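Local coordinates for protein aminotransferase, class III (Thermomicrobium roseum, PDB 6IO1) that probably transfers amino groups with (S)-enantioselectivity as a thermostable omega-transaminase that uses pyridoxal 5'-phosphate, at residues B[13-18]-B[32-37]; B[44-47]-B[51-54]; B[409-414]-B[446-451]. All coordinates share one frame; numbering follows the deposited sequence.

Contact 1: B[13-18]-B[32-37]; sequences AKDIAH and EGPLVL
The D15 carboxylate and the P34 ring press against each other from opposite directions. P34 CG stands above the carboxylate plane, with D15 OD2 3.2 Å from P34 CG. P34 CB lies over the same face, above D15 OD2 at 3.4 Å. The proline therefore touches with the far corner of its ring, and it meets the oxygen through carbon alone. D15 turns its CG anti to the backbone N (chi1 -172°), which sends the carboxylate off the helix toward P34. The second point of touch is one residue on. I16 reaches over with its long branch, and I16 CD1 lies 3.7 Å from G33 CA. I16 CG1 is a looser neighbour of P34 CD at 4.4 Å. G33 is the first residue to leave helical angles after helix 26-32, and its phi is positive (84°). A side chain there would jam against the preceding carbonyl oxygen and would lie close to I16 CD1. At these angles only a glycine avoids the clash, and I16 CD1 rests on its CA. The buried carboxylate is satisfied elsewhere: H21 NE2 bonds to OD2 and H19 ND1 to OD1. These two bonds help fix its rotation. The contact joins helix 8-18 to the turn between helix 26-32 and strand 35-41, with L29 of helix 26-32 touching both D15 and P34. K14 forms a salt bridge with E99 of the second subunit, and L35 and V36 pair in parallel with a strand of that subunit, so the sheet continues across the dimer interface.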
ATOM      1  N   ALA B  13       8.780  12.552 -23.647  1.00 17.91           N
ATOM      2  CA  ALA B  13      10.169  12.100 -23.632  1.00 18.64           C
ATOM      3  C   ALA B  13      10.601  11.692 -22.227  1.00 16.26           C
ATOM      4  O   ALA B  13      11.222  10.639 -22.036  1.00 18.88           O
ATOM      5  CB  ALA B  13      11.082  13.196 -24.182  1.00 22.57           C
ATOM      6  N   LYS B  14      10.278  12.519 -21.229  1.00 17.00           N
ATOM      7  CA  LYS B  14      10.645  12.213 -19.851  1.00 17.48           C
ATOM      8  C   LYS B  14       9.965  10.941 -19.365  1.00 16.06           C
ATOM      9  O   LYS B  14      10.571  10.145 -18.639  1.00 16.24           O
ATOM     10  CB  LYS B  14      10.285  13.386 -18.939  1.00 16.73           C
ATOM     11  CG  LYS B  14      11.197  14.595 -19.050  1.00 21.74           C
ATOM     12  CD  LYS B  14      10.699  15.716 -18.151  1.00 26.48           C
ATOM     13  CE  LYS B  14      11.775  16.758 -17.901  1.00 32.60           C
ATOM     14  NZ  LYS B  14      11.220  17.967 -17.229  1.00 31.17           N
ATOM     15  N   ASP B  15       8.700  10.738 -19.742  1.00 16.09           N
ATOM     16  CA  ASP B  15       7.995   9.526 -19.343  1.00 17.36           C
ATOM     17  C   ASP B  15       8.658   8.293 -19.937  1.00 17.10           C
ATOM     18  O   ASP B  15       8.867   7.291 -19.243  1.00 17.72           O
ATOM     19  CB  ASP B  15       6.530   9.605 -19.766  1.00 17.29           C
ATOM     20  CG  ASP B  15       5.704   8.471 -19.200  1.00 17.75           C
ATOM     21  OD1 ASP B  15       5.226   8.594 -18.053  1.00 19.09           O
ATOM     22  OD2 ASP B  15       5.541   7.447 -19.898  1.00 18.24           O
ATOM     23  N   ILE B  16       8.985   8.343 -21.230  1.00 17.31           N
ATOM     24  CA  ILE B  16       9.662   7.210 -21.857  1.00 18.01           C
ATOM     25  C   ILE B  16      11.010   6.963 -21.190  1.00 16.96           C
ATOM     26  O   ILE B  16      11.417   5.813 -20.980  1.00 17.83           O
ATOM     27  CB  ILE B  16       9.810   7.445 -23.372  1.00 17.16           C
ATOM     28  CG1 ILE B  16       8.444   7.393 -24.056  1.00 18.92           C
ATOM     29  CG2 ILE B  16      10.749   6.415 -23.990  1.00 20.42           C
ATOM     30  CD1 ILE B  16       8.464   7.870 -25.491  1.00 18.97           C
ATOM     31  N   ALA B  17      11.716   8.037 -20.830  1.00 18.02           N
ATOM     32  CA  ALA B  17      13.060   7.892 -20.281  1.00 17.32           C
ATOM     33  C   ALA B  17      13.050   7.354 -18.852  1.00 19.25           C
ATOM     34  O   ALA B  17      13.943   6.586 -18.474  1.00 17.73           O
ATOM     35  CB  ALA B  17      13.794   9.231 -20.341  1.00 17.78           C
ATOM     36  N   HIS B  18      12.064   7.743 -18.037  1.00 16.76           N
ATOM     37  CA  HIS B  18      12.172   7.532 -16.596  1.00 15.33           C
ATOM     38  C   HIS B  18      10.995   6.840 -15.915  1.00 16.35           C
ATOM     39  O   HIS B  18      11.119   6.516 -14.730  1.00 14.09           O
ATOM     40  CB  HIS B  18      12.398   8.874 -15.880  1.00 15.05           C
ATOM     41  CG  HIS B  18      13.546   9.666 -16.423  1.00 17.18           C
ATOM     42  ND1 HIS B  18      14.857   9.257 -16.302  1.00 17.12           N
ATOM     43  CD2 HIS B  18      13.582  10.851 -17.078  1.00 20.83           C
ATOM     44  CE1 HIS B  18      15.649  10.152 -16.864  1.00 19.55           C
ATOM     45  NE2 HIS B  18      14.900  11.129 -17.343  1.00 22.49           N
ATOM     46  N   GLU B  32       5.692   4.185 -28.556  1.00 24.97           N
ATOM     47  CA  GLU B  32       4.564   5.079 -28.786  1.00 22.90           C
ATOM     48  C   GLU B  32       4.418   6.192 -27.758  1.00 21.42           C
ATOM     49  O   GLU B  32       3.804   7.216 -28.070  1.00 19.88           O
ATOM     50  CB  GLU B  32       3.251   4.284 -28.828  1.00 24.12           C
ATOM     51  CG  GLU B  32       3.274   3.098 -29.776  1.00 25.29           C
ATOM     52  CD  GLU B  32       1.988   2.299 -29.736  1.00 28.65           C
ATOM     53  OE1 GLU B  32       1.050   2.713 -29.022  1.00 34.42           O
ATOM     54  OE2 GLU B  32       1.913   1.256 -30.419  1.00 32.89           O
ATOM     55  N   GLY B  33       4.957   6.027 -26.554  1.00 17.46           N
ATOM     56  CA  GLY B  33       4.824   7.035 -25.531  1.00 18.93           C
ATOM     57  C   GLY B  33       3.515   6.905 -24.783  1.00 19.18           C
ATOM     58  O   GLY B  33       2.641   6.111 -25.147  1.00 21.00           O
ATOM     59  N   PRO B  34       3.352   7.683 -23.720  1.00 17.82           N
ATOM     60  CA  PRO B  34       2.145   7.593 -22.901  1.00 17.84           C
ATOM     61  C   PRO B  34       1.053   8.550 -23.370  1.00 17.20           C
ATOM     62  O   PRO B  34       1.262   9.411 -24.227  1.00 17.35           O
ATOM     63  CB  PRO B  34       2.660   8.006 -21.519  1.00 17.94           C
ATOM     64  CG  PRO B  34       3.651   9.073 -21.852  1.00 17.76           C
ATOM     65  CD  PRO B  34       4.328   8.622 -23.139  1.00 17.97           C
ATOM     66  N   LEU B  35      -0.129   8.374 -22.784  1.00 17.55           N
ATOM     67  CA  LEU B  35      -1.219   9.334 -22.902  1.00 15.85           C
ATOM     68  C   LEU B  35      -1.227  10.149 -21.613  1.00 14.26           C
ATOM     69  O   LEU B  35      -1.579   9.633 -20.547  1.00 13.67           O
ATOM     70  CB  LEU B  35      -2.557   8.634 -23.130  1.00 18.33           C
ATOM     71  CG  LEU B  35      -3.793   9.536 -23.161  1.00 16.61           C
ATOM     72  CD1 LEU B  35      -3.618  10.658 -24.174  1.00 16.42           C
ATOM     73  CD2 LEU B  35      -5.046   8.728 -23.467  1.00 19.24           C
ATOM     74  N   VAL B  36      -0.844  11.416 -21.712  1.00 14.71           N
ATOM     75  CA  VAL B  36      -0.626  12.268 -20.549  1.00 14.74           C
ATOM     76  C   VAL B  36      -1.899  13.064 -20.298  1.00 14.15           C
ATOM     77  O   VAL B  36      -2.262  13.936 -21.092  1.00 15.91           O
ATOM     78  CB  VAL B  36       0.576  13.198 -20.751  1.00 13.49           C
ATOM     79  CG1 VAL B  36       0.816  14.034 -19.503  1.00 13.03           C
ATOM     80  CG2 VAL B  36       1.817  12.394 -21.111  1.00 14.80           C
ATOM     81  N   LEU B  37      -2.568  12.778 -19.184  1.00 15.58           N
ATOM     82  CA  LEU B  37      -3.780  13.481 -18.786  1.00 15.35           C
ATOM     83  C   LEU B  37      -3.416  14.555 -17.771  1.00 13.68           C
ATOM     84  O   LEU B  37      -2.687  14.286 -16.810  1.00 15.70           O
ATOM     85  CB  LEU B  37      -4.805  12.512 -18.198  1.00 12.32           C
ATOM     86  CG  LEU B  37      -5.224  11.365 -19.121  1.00 15.10           C
ATOM     87  CD1 LEU B  37      -6.267  10.488 -18.449  1.00 18.80           C
ATOM     88  CD2 LEU B  37      -5.743  11.906 -20.444  1.00 13.25           C
TER

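Contact 2: B[44-47]-B[51-54]; sequences WVWD and KRYL
R52 runs alongside W46 and folds its guanidinium over W44, using a different part of its chain on each. The guanidinium stacks flat on W44, with the two planes 17° apart. R52 CZ is 3.7 Å from the centroid of the W44 six-membered ring, a cation-pi contact. Nearer the backbone, R52 CG sits over the face of the W46 five-membered ring, 3.7 Å from its centroid, as a CH-pi contact. A bend at chi3 (65°) carries the chain from one indole to the other. The opposite face of W44 is taken by L54, whose CB is 3.8 Å from W44 CZ3. On the other side of the sheet, V45 CG2 packs on Y53 CB. The D47 carboxylate meets the Y53 ring at its edge, and Y53 OH donates to D47 OD2 at 2.7 Å, on the anti side but 34° out of the carboxylate plane. D47 OD1 takes K51 N at 2.8 Å from above the carboxylate plane, through a bent bond. An alanine in place of D47 would probably leave both Y53 OH and K51 N without these acceptors and free the tyrosine to shift. The backbones form an antiparallel beta hairpin. V45 and Y53 are a hydrogen-bonded pair, with V45 N to Y53 O 2.9 Å and Y53 N to V45 O 2.8 Å. D47 N also bonds to K51 O near the turn. The hairpin lies inside a mixed sheet, between strands 35-41 and 413-418. Helix 432-450 packs on the W44 and L54 face through V437, while L35 and I414 touch Y53 on the other.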
ATOM      1  N   TRP B  44     -15.067  14.192 -17.457  1.00 16.51           N
ATOM      2  CA  TRP B  44     -14.209  14.600 -18.560  1.00 14.95           C
ATOM      3  C   TRP B  44     -12.772  14.769 -18.092  1.00 13.72           C
ATOM      4  O   TRP B  44     -12.523  15.220 -16.971  1.00 13.97           O
ATOM      5  CB  TRP B  44     -14.704  15.911 -19.176  1.00 15.19           C
ATOM      6  CG  TRP B  44     -16.122  15.851 -19.631  1.00 15.46           C
ATOM      7  CD1 TRP B  44     -17.206  16.406 -19.017  1.00 16.92           C
ATOM      8  CD2 TRP B  44     -16.615  15.191 -20.800  1.00 16.74           C
ATOM      9  NE1 TRP B  44     -18.345  16.134 -19.735  1.00 18.19           N
ATOM     10  CE2 TRP B  44     -18.009  15.389 -20.834  1.00 17.25           C
ATOM     11  CE3 TRP B  44     -16.013  14.452 -21.822  1.00 16.48           C
ATOM     12  CZ2 TRP B  44     -18.811  14.875 -21.851  1.00 20.05           C
ATOM     13  CZ3 TRP B  44     -16.808  13.943 -22.829  1.00 18.04           C
ATOM     14  CH2 TRP B  44     -18.193  14.156 -22.836  1.00 20.85           C
ATOM     15  N   VAL B  45     -11.835  14.417 -18.973  1.00 16.23           N
ATOM     16  CA  VAL B  45     -10.413  14.643 -18.762  1.00 15.18           C
ATOM     17  C   VAL B  45      -9.834  15.198 -20.056  1.00 13.41           C
ATOM     18  O   VAL B  45     -10.414  15.059 -21.133  1.00 15.10           O
ATOM     19  CB  VAL B  45      -9.656  13.363 -18.339  1.00 13.09           C
ATOM     20  CG1 VAL B  45     -10.078  12.927 -16.942  1.00 15.46           C
ATOM     21  CG2 VAL B  45      -9.890  12.249 -19.346  1.00 14.76           C
ATOM     22  N   TRP B  46      -8.703  15.880 -19.935  1.00 14.48           N
ATOM     23  CA  TRP B  46      -8.024  16.456 -21.089  1.00 14.80           C
ATOM     24  C   TRP B  46      -6.572  16.007 -21.099  1.00 14.16           C
ATOM     25  O   TRP B  46      -5.931  15.938 -20.046  1.00 15.33           O
ATOM     26  CB  TRP B  46      -8.106  17.986 -21.081  1.00 15.37           C
ATOM     27  CG  TRP B  46      -9.471  18.518 -21.406  1.00 17.20           C
ATOM     28  CD1 TRP B  46      -9.910  18.966 -22.619  1.00 16.67           C
ATOM     29  CD2 TRP B  46     -10.574  18.660 -20.504  1.00 16.97           C
ATOM     30  NE1 TRP B  46     -11.218  19.378 -22.527  1.00 17.33           N
ATOM     31  CE2 TRP B  46     -11.649  19.199 -21.238  1.00 17.54           C
ATOM     32  CE3 TRP B  46     -10.758  18.383 -19.145  1.00 18.24           C
ATOM     33  CZ2 TRP B  46     -12.889  19.466 -20.661  1.00 18.79           C
ATOM     34  CZ3 TRP B  46     -11.989  18.649 -18.574  1.00 17.68           C
ATOM     35  CH2 TRP B  46     -13.039  19.186 -19.330  1.00 18.12           C
ATOM     36  N   ASP B  47      -6.051  15.704 -22.286  1.00 16.05           N
ATOM     37  CA  ASP B  47      -4.661  15.290 -22.380  1.00 15.11           C
ATOM     38  C   ASP B  47      -3.758  16.512 -22.546  1.00 14.48           C
ATOM     39  O   ASP B  47      -4.215  17.656 -22.600  1.00 16.46           O
ATOM     40  CB  ASP B  47      -4.468  14.257 -23.499  1.00 15.97           C
ATOM     41  CG  ASP B  47      -4.671  14.823 -24.903  1.00 15.13           C
ATOM     42  OD1 ASP B  47      -4.760  16.055 -25.086  1.00 17.62           O
ATOM     43  OD2 ASP B  47      -4.732  14.006 -25.846  1.00 17.99           O
ATOM     44  N   LYS B  51      -6.806  17.615 -26.127  1.00 16.19           N
ATOM     45  CA  LYS B  51      -7.898  16.751 -26.541  1.00 17.04           C
ATOM     46  C   LYS B  51      -8.718  16.299 -25.333  1.00 15.70           C
ATOM     47  O   LYS B  51      -8.171  16.011 -24.266  1.00 14.86           O
ATOM     48  CB  LYS B  51      -7.329  15.557 -27.299  1.00 19.03           C
ATOM     49  CG  LYS B  51      -8.357  14.536 -27.679  1.00 20.28           C
ATOM     50  CD  LYS B  51      -7.841  13.626 -28.757  1.00 26.82           C
ATOM     51  CE  LYS B  51      -8.897  12.628 -29.129  1.00 27.52           C
ATOM     52  NZ  LYS B  51      -8.496  11.834 -30.325  1.00 32.02           N
ATOM     53  N   ARG B  52     -10.037  16.233 -25.505  1.00 17.07           N
ATOM     54  CA  ARG B  52     -10.945  15.862 -24.428  1.00 17.52           C
ATOM     55  C   ARG B  52     -11.363  14.402 -24.555  1.00 16.21           C
ATOM     56  O   ARG B  52     -11.562  13.893 -25.662  1.00 17.96           O
ATOM     57  CB  ARG B  52     -12.187  16.758 -24.416  1.00 16.68           C
ATOM     58  CG  ARG B  52     -13.034  16.614 -23.160  1.00 17.98           C
ATOM     59  CD  ARG B  52     -14.387  17.283 -23.310  1.00 17.10           C
ATOM     60  NE  ARG B  52     -15.209  16.637 -24.328  1.00 18.91           N
ATOM     61  CZ  ARG B  52     -16.468  16.970 -24.590  1.00 19.92           C
ATOM     62  NH1 ARG B  52     -17.052  17.948 -23.911  1.00 18.60           N
ATOM     63  NH2 ARG B  52     -17.144  16.330 -25.535  1.00 22.38           N
ATOM     64  N   TYR B  53     -11.494  13.738 -23.408  1.00 15.95           N
ATOM     65  CA  TYR B  53     -11.897  12.346 -23.319  1.00 16.48           C
ATOM     66  C   TYR B  53     -12.939  12.210 -22.222  1.00 15.50           C
ATOM     67  O   TYR B  53     -12.941  12.969 -21.248  1.00 15.39           O
ATOM     68  CB  TYR B  53     -10.721  11.412 -22.992  1.00 16.76           C
ATOM     69  CG  TYR B  53      -9.524  11.516 -23.907  1.00 18.09           C
ATOM     70  CD1 TYR B  53      -8.595  12.538 -23.757  1.00 18.38           C
ATOM     71  CD2 TYR B  53      -9.307  10.574 -24.903  1.00 19.28           C
ATOM     72  CE1 TYR B  53      -7.493  12.627 -24.585  1.00 18.94           C
ATOM     73  CE2 TYR B  53      -8.209  10.655 -25.735  1.00 20.66           C
ATOM     74  CZ  TYR B  53      -7.305  11.683 -25.572  1.00 19.05           C
ATOM     75  OH  TYR B  53      -6.210  11.766 -26.400  1.00 22.22           O
ATOM     76  N   LEU B  54     -13.825  11.234 -22.389  1.00 16.75           N
ATOM     77  CA  LEU B  54     -14.736  10.833 -21.329  1.00 16.33           C
ATOM     78  C   LEU B  54     -14.052   9.762 -20.491  1.00 13.55           C
ATOM     79  O   LEU B  54     -13.600   8.743 -21.024  1.00 16.90           O
ATOM     80  CB  LEU B  54     -16.053  10.308 -21.903  1.00 18.46           C
ATOM     81  CG  LEU B  54     -17.254  10.212 -20.955  1.00 17.65           C
ATOM     82  CD1 LEU B  54     -18.552  10.355 -21.730  1.00 18.22           C
ATOM     83  CD2 LEU B  54     -17.254   8.910 -20.164  1.00 18.61           C
TER

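Contact 3: B[409-414]-B[446-451]; sequences RRRGII and LSDVLD
R411 is extended from CG to NE, and a turn at chi4 (-70°) swings the guanidinium so that its NE and NH2 edge faces D448. D448 sets its CG anti to the carbonyl carbon, beside the backbone N (chi1 -62°), and comes from the opposite direction. The two groups meet as a side-on salt bridge. R411 NH2 donates to the syn lone pair of D448 OD1 at 3.0 Å, with the oxygen tilted from the guanidinium plane. The planes of the two groups are 30° apart, so the pairing is not flat. R411 NE lies 2.3 Å from D448 OD2, too short to be trusted. A further bond from NH2 to OD2 is weak. R411 is the first residue to leave helical angles after helix 400-410. G412, with positive phi, completes a Schellman motif through G412 N to R409 O (3.0 Å) and I413 N to T408 O. The bridge thus joins the C-terminal end of that helix to helix 432-450. Between the two segments the tie rests on charge, though R411 also packs on A444 of helix 432-450. Both partners are exposed, so solvent probably screens their charges and keeps the tie modest.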
ATOM      1  N   ARG B 409      -9.457   5.541 -27.710  1.00 20.10           N
ATOM      2  CA  ARG B 409      -8.793   6.831 -27.367  1.00 20.20           C
ATOM      3  C   ARG B 409      -8.938   7.817 -28.529  1.00 21.18           C
ATOM      4  O   ARG B 409      -9.227   8.996 -28.286  1.00 22.57           O
ATOM      5  CB  ARG B 409      -7.341   6.582 -26.959  1.00 19.58           C
ATOM      6  CG  ARG B 409      -7.231   5.842 -25.636  1.00 22.05           C
ATOM      7  CD  ARG B 409      -5.835   5.409 -25.251  1.00 21.16           C
ATOM      8  NE  ARG B 409      -5.885   4.715 -23.978  1.00 19.21           N
ATOM      9  CZ  ARG B 409      -4.820   4.347 -23.283  1.00 22.62           C
ATOM     10  NH1 ARG B 409      -3.613   4.685 -23.699  1.00 25.97           N
ATOM     11  NH2 ARG B 409      -4.963   3.645 -22.177  1.00 20.69           N
ATOM     12  N   ARG B 410      -8.838   7.322 -29.761  1.00 24.01           N
ATOM     13  CA  ARG B 410      -8.978   8.212 -30.942  1.00 24.54           C
ATOM     14  C   ARG B 410     -10.373   8.847 -30.905  1.00 25.97           C
ATOM     15  O   ARG B 410     -10.486  10.039 -31.248  1.00 25.73           O
ATOM     16  CB  ARG B 410      -8.770   7.414 -32.233  1.00 31.35           C
ATOM     17  CG  ARG B 410      -7.315   7.299 -32.664  1.00 44.09           C
ATOM     18  CD  ARG B 410      -6.454   6.558 -31.659  1.00 50.02           C
ATOM     19  NE  ARG B 410      -5.038   6.627 -31.993  1.00 60.83           N
ATOM     20  CZ  ARG B 410      -4.436   5.852 -32.887  1.00 65.29           C
ATOM     21  NH1 ARG B 410      -3.142   5.993 -33.119  1.00 66.50           N
ATOM     22  NH2 ARG B 410      -5.129   4.942 -33.547  1.00 65.41           N
ATOM     23  N   ARG B 411     -11.380   8.086 -30.464  1.00 26.72           N
ATOM     24  CA  ARG B 411     -12.785   8.581 -30.465  1.00 24.43           C
ATOM     25  C   ARG B 411     -13.118   9.379 -29.192  1.00 23.82           C
ATOM     26  O   ARG B 411     -14.314   9.614 -28.955  1.00 25.42           O
ATOM     27  CB  ARG B 411     -13.754   7.447 -30.807  1.00 25.44           C
ATOM     28  CG  ARG B 411     -13.990   7.321 -32.305  1.00 28.25           C
ATOM     29  CD  ARG B 411     -14.641   6.038 -32.757  1.00 28.81           C
ATOM     30  NE  ARG B 411     -14.479   5.847 -34.190  1.00 30.14           N
ATOM     31  CZ  ARG B 411     -15.086   6.566 -35.124  1.00 30.93           C
ATOM     32  NH1 ARG B 411     -15.793   7.630 -34.789  1.00 29.71           N
ATOM     33  NH2 ARG B 411     -14.989   6.211 -36.390  1.00 31.06           N
ATOM     34  N   GLY B 412     -12.102   9.767 -28.420  1.00 21.88           N
ATOM     35  CA  GLY B 412     -12.337  10.599 -27.226  1.00 23.23           C
ATOM     36  C   GLY B 412     -12.883   9.853 -26.020  1.00 20.17           C
ATOM     37  O   GLY B 412     -13.478  10.515 -25.158  1.00 19.95           O
ATOM     38  N   ILE B 413     -12.732   8.530 -25.956  1.00 19.79           N
ATOM     39  CA  ILE B 413     -13.210   7.825 -24.729  1.00 19.67           C
ATOM     40  C   ILE B 413     -12.082   6.980 -24.131  1.00 18.70           C
ATOM     41  O   ILE B 413     -11.358   6.315 -24.895  1.00 19.96           O
ATOM     42  CB  ILE B 413     -14.490   6.995 -24.952  1.00 23.51           C
ATOM     43  CG1 ILE B 413     -14.203   5.666 -25.649  1.00 25.08           C
ATOM     44  CG2 ILE B 413     -15.567   7.803 -25.658  1.00 24.93           C
ATOM     45  CD1 ILE B 413     -15.212   4.593 -25.329  1.00 28.49           C
ATOM     46  N   ILE B 414     -11.956   7.022 -22.805  1.00 18.76           N
ATOM     47  CA  ILE B 414     -10.958   6.181 -22.091  1.00 18.06           C
ATOM     48  C   ILE B 414     -11.736   5.072 -21.378  1.00 20.23           C
ATOM     49  O   ILE B 414     -12.496   5.381 -20.449  1.00 21.14           O
ATOM     50  CB  ILE B 414     -10.128   7.029 -21.109  1.00 18.51           C
ATOM     51  CG1 ILE B 414      -9.223   8.017 -21.852  1.00 18.71           C
ATOM     52  CG2 ILE B 414      -9.342   6.137 -20.162  1.00 19.39           C
ATOM     53  CD1 ILE B 414      -8.548   9.016 -20.955  1.00 18.91           C
ATOM     54  N   LEU B 446     -15.560  -0.139 -31.764  1.00 24.06           N
ATOM     55  CA  LEU B 446     -15.734  -1.538 -32.138  1.00 24.81           C
ATOM     56  C   LEU B 446     -15.866  -1.682 -33.648  1.00 26.49           C
ATOM     57  O   LEU B 446     -15.290  -2.599 -34.248  1.00 25.38           O
ATOM     58  CB  LEU B 446     -16.959  -2.124 -31.435  1.00 24.83           C
ATOM     59  CG  LEU B 446     -16.816  -2.505 -29.959  1.00 23.19           C
ATOM     60  CD1 LEU B 446     -18.186  -2.654 -29.314  1.00 25.49           C
ATOM     61  CD2 LEU B 446     -16.006  -3.784 -29.805  1.00 23.16           C
ATOM     62  N   SER B 447     -16.623  -0.779 -34.279  1.00 25.93           N
ATOM     63  CA  SER B 447     -16.743  -0.799 -35.735  1.00 29.25           C
ATOM     64  C   SER B 447     -15.402  -0.529 -36.407  1.00 30.10           C
ATOM     65  O   SER B 447     -15.077  -1.142 -37.429  1.00 31.57           O
ATOM     66  CB  SER B 447     -17.786   0.222 -36.186  1.00 28.46           C
ATOM     67  OG  SER B 447     -19.087  -0.168 -35.782  1.00 30.47           O
ATOM     68  N   ASP B 448     -14.618   0.403 -35.864  1.00 30.48           N
ATOM     69  CA  ASP B 448     -13.313   0.701 -36.442  1.00 28.68           C
ATOM     70  C   ASP B 448     -12.425  -0.534 -36.446  1.00 28.83           C
ATOM     71  O   ASP B 448     -11.774  -0.846 -37.450  1.00 33.36           O
ATOM     72  CB  ASP B 448     -12.635   1.838 -35.678  1.00 27.88           C
ATOM     73  CG  ASP B 448     -13.418   3.129 -35.740  1.00 29.55           C
ATOM     74  OD1 ASP B 448     -14.248   3.280 -36.661  1.00 29.35           O
ATOM     75  OD2 ASP B 448     -13.203   3.995 -34.865  1.00 27.79           O
ATOM     76  N   VAL B 449     -12.397  -1.261 -35.330  1.00 27.13           N
ATOM     77  CA  VAL B 449     -11.462  -2.379 -35.238  1.00 27.57           C
ATOM     78  C   VAL B 449     -11.978  -3.596 -35.999  1.00 29.33           C
ATOM     79  O   VAL B 449     -11.214  -4.266 -36.703  1.00 27.33           O
ATOM     80  CB  VAL B 449     -11.165  -2.715 -33.768  1.00 26.99           C
ATOM     81  CG1 VAL B 449     -10.334  -3.981 -33.690  1.00 26.10           C
ATOM     82  CG2 VAL B 449     -10.436  -1.560 -33.104  1.00 25.72           C
ATOM     83  N   LEU B 450     -13.273  -3.903 -35.890  1.00 29.78           N
ATOM     84  CA  LEU B 450     -13.792  -5.156 -36.420  1.00 29.66           C
ATOM     85  C   LEU B 450     -14.814  -4.995 -37.538  1.00 31.59           C
ATOM     86  O   LEU B 450     -15.261  -6.012 -38.079  1.00 33.49           O
ATOM     87  CB  LEU B 450     -14.424  -5.984 -35.287  1.00 26.75           C
ATOM     88  CG  LEU B 450     -13.569  -6.133 -34.025  1.00 26.74           C
ATOM     89  CD1 LEU B 450     -14.435  -6.393 -32.802  1.00 27.56           C
ATOM     90  CD2 LEU B 450     -12.541  -7.238 -34.198  1.00 29.51           C
ATOM     91  N   ASP B 451     -15.226  -3.769 -37.862  1.00 33.50           N
ATOM     92  CA  ASP B 451     -16.220  -3.459 -38.905  1.00 36.46           C
ATOM     93  C   ASP B 451     -17.515  -4.246 -38.714  1.00 39.56           C
ATOM     94  O   ASP B 451     -18.439  -3.784 -38.045  1.00 37.76           O
ATOM     95  CB  ASP B 451     -15.639  -3.642 -40.326  1.00 39.43           C
ATOM     96  CG  ASP B 451     -15.388  -5.089 -40.709  1.00 42.59           C
ATOM     97  OD1 ASP B 451     -16.316  -5.921 -40.634  1.00 39.20           O
ATOM     98  OD2 ASP B 451     -14.242  -5.395 -41.101  1.00 48.07           O
TER

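Overall arrangement
All three contacts reach one mixed sheet, but only contact 2 lies within it. They go from partly buried to fully surface. Contact 2 is the most extensive and combines a backbone ladder with stacked aromatic and polar groups. Contact 1 is mainly van der Waals packing beside the dimer interface. Contact 3 is a lone ion pair at the surface. Contacts 1 and 2 share the sheet through neighbouring strands 35-41 and 44-47, where L35 CD1 lies 3.8 Å from D47 CB. Contacts 2 and 3 meet through strands 52-55 and 413-418: L54 N to G412 O is 2.9 Å, probably a hydrogen bond. The touches between contacts 1 and 3 are packing, L37 on I414 and L35 on the R409 chain.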